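Local coordinates for hydrogenase 2 maturation peptidase (Thaumarchaeota archaeon SCGC AB-539-E09, PDB 5TTX), which probably acts as an endopeptidase that trims the C-terminal extension of a nickel-iron hydrogenase large subunit during its maturation, at residues Lys8-Met20 with Asp57-Ser69. Numbering follows the deposited sequence.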
loop_
_atom_site.group_PDB
_atom_site.type_symbol
_atom_site.label_atom_id
_atom_site.label_comp_id
_atom_site.label_asym_id
_atom_site.label_seq_id
_atom_site.Cartn_x
_atom_site.Cartn_y
_atom_site.Cartn_z
ATOM N N LYS A 8 13.911 11.764 -36.827
ATOM C CA LYS A 8 12.558 12.040 -36.349
ATOM C C LYS A 8 12.613 12.544 -34.906
ATOM O O LYS A 8 12.219 11.839 -33.981
ATOM C CB LYS A 8 11.693 10.777 -36.450
ATOM C CG LYS A 8 10.187 10.998 -36.286
ATOM C CD LYS A 8 9.461 9.674 -36.019
ATOM C CE LYS A 8 8.034 9.906 -35.523
ATOM N NZ LYS A 8 7.405 8.671 -34.963
ATOM N N ARG A 9 13.098 13.764 -34.710
ATOM C CA ARG A 9 13.398 14.249 -33.366
ATOM C C ARG A 9 12.589 15.461 -32.945
ATOM O O ARG A 9 12.167 15.532 -31.787
ATOM C CB ARG A 9 14.889 14.574 -33.247
ATOM C CG ARG A 9 15.749 13.351 -33.166
ATOM C CD ARG A 9 15.828 12.842 -31.731
ATOM N NE ARG A 9 16.337 11.473 -31.642
ATOM C CZ ARG A 9 16.684 10.879 -30.502
ATOM N NH1 ARG A 9 16.588 11.535 -29.347
ATOM N NH2 ARG A 9 17.137 9.628 -30.514
ATOM N N VAL A 10 12.373 16.426 -33.831
ATOM C CA VAL A 10 11.615 17.628 -33.518
ATOM C C VAL A 10 10.348 17.641 -34.362
ATOM O O VAL A 10 10.400 17.362 -35.564
ATOM C CB VAL A 10 12.424 18.908 -33.771
ATOM C CG1 VAL A 10 11.509 20.137 -33.640
ATOM C CG2 VAL A 10 13.587 18.984 -32.807
ATOM N N LEU A 11 9.217 17.947 -33.724
ATOM C CA LEU A 11 7.927 18.065 -34.381
ATOM C C LEU A 11 7.522 19.524 -34.361
ATOM O O LEU A 11 7.447 20.129 -33.287
ATOM C CB LEU A 11 6.853 17.219 -33.689
ATOM C CG LEU A 11 5.415 17.548 -34.160
ATOM C CD1 LEU A 11 5.258 17.240 -35.632
ATOM C CD2 LEU A 11 4.321 16.807 -33.348
ATOM N N VAL A 12 7.269 20.094 -35.534
ATOM C CA VAL A 12 6.595 21.386 -35.631
ATOM C C VAL A 12 5.217 21.138 -36.226
ATOM O O VAL A 12 5.102 20.699 -37.384
ATOM C CB VAL A 12 7.394 22.390 -36.475
ATOM C CG1 VAL A 12 6.719 23.762 -36.478
ATOM C CG2 VAL A 12 8.843 22.479 -35.995
ATOM N N ALA A 13 4.173 21.429 -35.440
ATOM C CA ALA A 13 2.803 21.032 -35.754
ATOM C C ALA A 13 1.946 22.257 -36.001
ATOM O O ALA A 13 1.784 23.094 -35.109
ATOM C CB ALA A 13 2.196 20.191 -34.623
ATOM N N GLY A 14 1.391 22.360 -37.209
ATOM C CA GLY A 14 0.417 23.390 -37.509
ATOM C C GLY A 14 -0.992 22.873 -37.294
ATOM O O GLY A 14 -1.379 21.841 -37.848
ATOM N N VAL A 15 -1.756 23.585 -36.478
ATOM C CA VAL A 15 -3.081 23.141 -36.072
ATOM C C VAL A 15 -4.097 24.191 -36.497
ATOM O O VAL A 15 -3.935 25.377 -36.180
ATOM C CB VAL A 15 -3.163 22.910 -34.551
ATOM C CG1 VAL A 15 -4.531 22.446 -34.170
ATOM C CG2 VAL A 15 -2.126 21.908 -34.101
ATOM N N GLY A 16 -5.146 23.751 -37.176
ATOM C CA GLY A 16 -6.273 24.609 -37.496
ATOM C C GLY A 16 -6.906 24.186 -38.808
ATOM O O GLY A 16 -6.465 23.254 -39.471
ATOM N N ASN A 17 -7.947 24.912 -39.182
ATOM C CA ASN A 17 -8.758 24.605 -40.359
ATOM C C ASN A 17 -8.443 25.601 -41.479
ATOM O O ASN A 17 -8.831 26.773 -41.392
ATOM C CB ASN A 17 -10.231 24.668 -39.993
ATOM C CG ASN A 17 -11.141 24.111 -41.085
ATOM O OD1 ASN A 17 -10.771 24.013 -42.259
ATOM N ND2 ASN A 17 -12.351 23.751 -40.689
ATOM N N ARG A 18 -7.777 25.119 -42.542
ATOM C CA ARG A 18 -7.430 25.940 -43.710
ATOM C C ARG A 18 -8.628 26.598 -44.377
ATOM O O ARG A 18 -8.443 27.577 -45.103
ATOM C CB ARG A 18 -6.736 25.104 -44.785
ATOM C CG ARG A 18 -5.284 24.837 -44.525
ATOM C CD ARG A 18 -4.737 23.903 -45.555
ATOM N NE ARG A 18 -3.433 23.346 -45.156
ATOM C CZ ARG A 18 -2.267 23.921 -45.446
ATOM N NH1 ARG A 18 -2.235 25.068 -46.123
ATOM N NH2 ARG A 18 -1.125 23.344 -45.091
ATOM N N LEU A 19 -9.832 26.057 -44.199
ATOM C CA LEU A 19 -11.033 26.594 -44.819
ATOM C C LEU A 19 -11.676 27.703 -43.997
ATOM O O LEU A 19 -12.713 28.251 -44.408
ATOM C CB LEU A 19 -12.055 25.481 -45.017
ATOM C CG LEU A 19 -11.506 24.206 -45.632
ATOM C CD1 LEU A 19 -12.630 23.198 -45.746
ATOM C CD2 LEU A 19 -10.931 24.512 -47.011
HETATM N N MSE A 20 -11.103 28.026 -42.842
HETATM C CA MSE A 20 -11.688 29.020 -41.956
HETATM C C MSE A 20 -10.759 30.209 -41.805
HETATM O O MSE A 20 -10.440 30.623 -40.693
HETATM C CB MSE A 20 -12.003 28.406 -40.589
HETATM C CG MSE A 20 -12.968 27.265 -40.692
HETATM SE SE MSE A 20 -14.808 27.844 -41.102
HETATM C CE MSE A 20 -15.717 26.127 -40.719
ATOM N N ASP A 57 3.357 7.994 -31.910
ATOM C CA ASP A 57 3.504 9.139 -32.803
ATOM C C ASP A 57 4.135 10.305 -32.055
ATOM O O ASP A 57 5.336 10.543 -32.181
ATOM C CB ASP A 57 2.151 9.546 -33.410
ATOM C CG ASP A 57 2.279 10.614 -34.489
ATOM O OD1 ASP A 57 3.412 10.908 -34.903
ATOM O OD2 ASP A 57 1.244 11.173 -34.928
ATOM N N LEU A 58 3.347 11.021 -31.255
ATOM C CA LEU A 58 3.870 12.208 -30.577
ATOM C C LEU A 58 4.997 11.851 -29.609
ATOM O O LEU A 58 5.984 12.591 -29.483
ATOM C CB LEU A 58 2.734 12.929 -29.856
ATOM C CG LEU A 58 3.007 14.315 -29.296
ATOM C CD1 LEU A 58 3.573 15.253 -30.348
ATOM C CD2 LEU A 58 1.714 14.852 -28.772
ATOM N N GLU A 59 4.889 10.706 -28.941
ATOM C CA GLU A 59 5.910 10.322 -27.977
ATOM C C GLU A 59 7.265 10.046 -28.623
ATOM O O GLU A 59 8.274 10.014 -27.912
ATOM C CB GLU A 59 5.448 9.095 -27.189
ATOM C CG GLU A 59 5.476 7.813 -27.978
ATOM C CD GLU A 59 4.979 6.630 -27.163
ATOM O OE1 GLU A 59 4.883 6.756 -25.919
ATOM O OE2 GLU A 59 4.684 5.575 -27.763
ATOM N N ASP A 60 7.329 9.869 -29.937
ATOM C CA ASP A 60 8.625 9.640 -30.561
ATOM C C ASP A 60 9.409 10.918 -30.811
ATOM O O ASP A 60 10.516 10.843 -31.340
ATOM C CB ASP A 60 8.449 8.877 -31.870
ATOM C CG ASP A 60 7.787 7.523 -31.666
ATOM O OD1 ASP A 60 7.884 6.973 -30.538
ATOM O OD2 ASP A 60 7.165 7.014 -32.630
ATOM N N TYR A 61 8.880 12.079 -30.448
ATOM C CA TYR A 61 9.626 13.323 -30.539
ATOM C C TYR A 61 10.166 13.702 -29.173
ATOM O O TYR A 61 9.581 13.372 -28.141
ATOM C CB TYR A 61 8.760 14.466 -31.077
ATOM C CG TYR A 61 8.249 14.171 -32.449
ATOM C CD1 TYR A 61 8.996 14.511 -33.573
ATOM C CD2 TYR A 61 7.040 13.513 -32.631
ATOM C CE1 TYR A 61 8.543 14.212 -34.852
ATOM C CE2 TYR A 61 6.574 13.224 -33.903
ATOM C CZ TYR A 61 7.334 13.575 -35.005
ATOM O OH TYR A 61 6.885 13.278 -36.260
ATOM N N GLU A 62 11.302 14.389 -29.173
ATOM C CA GLU A 62 11.845 14.950 -27.947
ATOM C C GLU A 62 11.510 16.425 -27.784
ATOM O O GLU A 62 11.654 16.968 -26.688
ATOM C CB GLU A 62 13.366 14.764 -27.916
ATOM C CG GLU A 62 14.109 15.652 -28.893
ATOM C CD GLU A 62 15.625 15.440 -28.871
ATOM O OE1 GLU A 62 16.106 14.654 -28.027
ATOM O OE2 GLU A 62 16.335 16.064 -29.690
ATOM N N LYS A 63 11.089 17.092 -28.845
ATOM C CA LYS A 63 10.724 18.491 -28.751
ATOM C C LYS A 63 9.538 18.719 -29.676
ATOM O O LYS A 63 9.487 18.156 -30.772
ATOM C CB LYS A 63 11.926 19.383 -29.094
ATOM C CG LYS A 63 11.659 20.868 -29.057
ATOM C CD LYS A 63 12.939 21.637 -29.285
ATOM C CE LYS A 63 12.704 23.140 -29.279
ATOM N NZ LYS A 63 12.419 23.614 -27.893
ATOM N N VAL A 64 8.557 19.488 -29.206
ATOM C CA VAL A 64 7.355 19.794 -29.977
ATOM C C VAL A 64 7.118 21.291 -29.952
ATOM O O VAL A 64 7.257 21.936 -28.905
ATOM C CB VAL A 64 6.102 19.064 -29.453
ATOM C CG1 VAL A 64 4.940 19.373 -30.350
ATOM C CG2 VAL A 64 6.325 17.587 -29.464
ATOM N N ILE A 65 6.759 21.836 -31.111
ATOM C CA ILE A 65 6.306 23.215 -31.269
ATOM C C ILE A 65 4.940 23.166 -31.934
ATOM O O ILE A 65 4.808 22.620 -33.038
ATOM C CB ILE A 65 7.292 24.032 -32.120
ATOM C CG1 ILE A 65 8.667 24.039 -31.469
ATOM C CG2 ILE A 65 6.777 25.451 -32.401
ATOM C CD1 ILE A 65 9.702 24.834 -32.290
ATOM N N PHE A 66 3.928 23.725 -31.269
ATOM C CA PHE A 66 2.565 23.788 -31.792
ATOM C C PHE A 66 2.278 25.200 -32.265
ATOM O O PHE A 66 2.581 26.174 -31.559
ATOM C CB PHE A 66 1.504 23.414 -30.739
ATOM C CG PHE A 66 1.240 21.944 -30.645
ATOM C CD1 PHE A 66 0.273 21.350 -31.434
ATOM C CD2 PHE A 66 1.971 21.142 -29.763
ATOM C CE1 PHE A 66 0.039 19.975 -31.361
ATOM C CE2 PHE A 66 1.731 19.776 -29.676
ATOM C CZ PHE A 66 0.769 19.190 -30.483
ATOM N N LEU A 67 1.659 25.303 -33.438
ATOM C CA LEU A 67 1.228 26.579 -33.996
ATOM C C LEU A 67 -0.276 26.534 -34.219
ATOM O O LEU A 67 -0.797 25.582 -34.825
ATOM C CB LEU A 67 1.971 26.883 -35.300
ATOM C CG LEU A 67 3.497 26.980 -35.145
ATOM C CD1 LEU A 67 4.085 26.164 -36.244
ATOM C CD2 LEU A 67 3.974 28.399 -35.272
ATOM N N ASP A 68 -0.976 27.551 -33.721
ATOM C CA ASP A 68 -2.420 27.585 -33.876
ATOM C C ASP A 68 -2.878 29.030 -33.826
ATOM O O ASP A 68 -2.080 29.958 -33.663
ATOM C CB ASP A 68 -3.127 26.739 -32.801
ATOM C CG ASP A 68 -2.903 27.271 -31.380
ATOM O OD1 ASP A 68 -2.085 28.179 -31.197
ATOM O OD2 ASP A 68 -3.549 26.781 -30.434
ATOM N N SER A 69 -4.186 29.207 -33.913
ATOM C CA SER A 69 -4.806 30.522 -33.855
ATOM C C SER A 69 -5.501 30.668 -32.502
ATOM O O SER A 69 -6.189 29.749 -32.054
ATOM C CB SER A 69 -5.775 30.693 -35.036
ATOM O OG SER A 69 -6.497 31.911 -34.971
HETATM O O HOH W 1 -5.933 26.887 -34.615
#
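At the apolar centre Leu11 CB stands over the middle of the Tyr61 ring, 3.5 Å from its centroid, in a CH-pi contact. With CG anti to the backbone N (chi1 167°), Leu11 sends CD2 to Leu58 CD1 (3.5 Å) and alongside Val64 CG1. On the same sheet face, Ala13 CB sits over the Phe66 ring, while Val15 CG2 meets the ring edge 3.6 Å from Phe66 CD1. Met99 of the second subunit packs on Phe66. On the other face, Val12 CG1 touches Leu67 CD1 (3.6 Å), and helices 25-34 and 141-158 cover this side.

Strands 10-15 and 63-69 run parallel, and backbone hydrogen bonds alternate from Glu62 N to Arg9 O along to Val15 N to Leu67 O. A water then bridges Val15 O and Ser69 N.

At the other end, poorly ordered Lys8 crosses Tyr61 at about a right angle, its CE 3.6 Å from Tyr61 OH. Lys8 NZ forms a salt bridge with Asp60 OD2 (2.9 Å), on the anti lone pair. Arg9 NH1 makes a weak one with Glu62 OE1 (3.4 Å). Tyr61 OH hydrogen-bonds to Asp43 and Arg45 of strand 42-48. A leucine here would probably leave Asp43 and Arg45 without that hydroxyl and Leu11 CB without its aromatic face. Packing and backbone bonds hold the buried core, and both charge pairs between the segments lie at its solvent-exposed start.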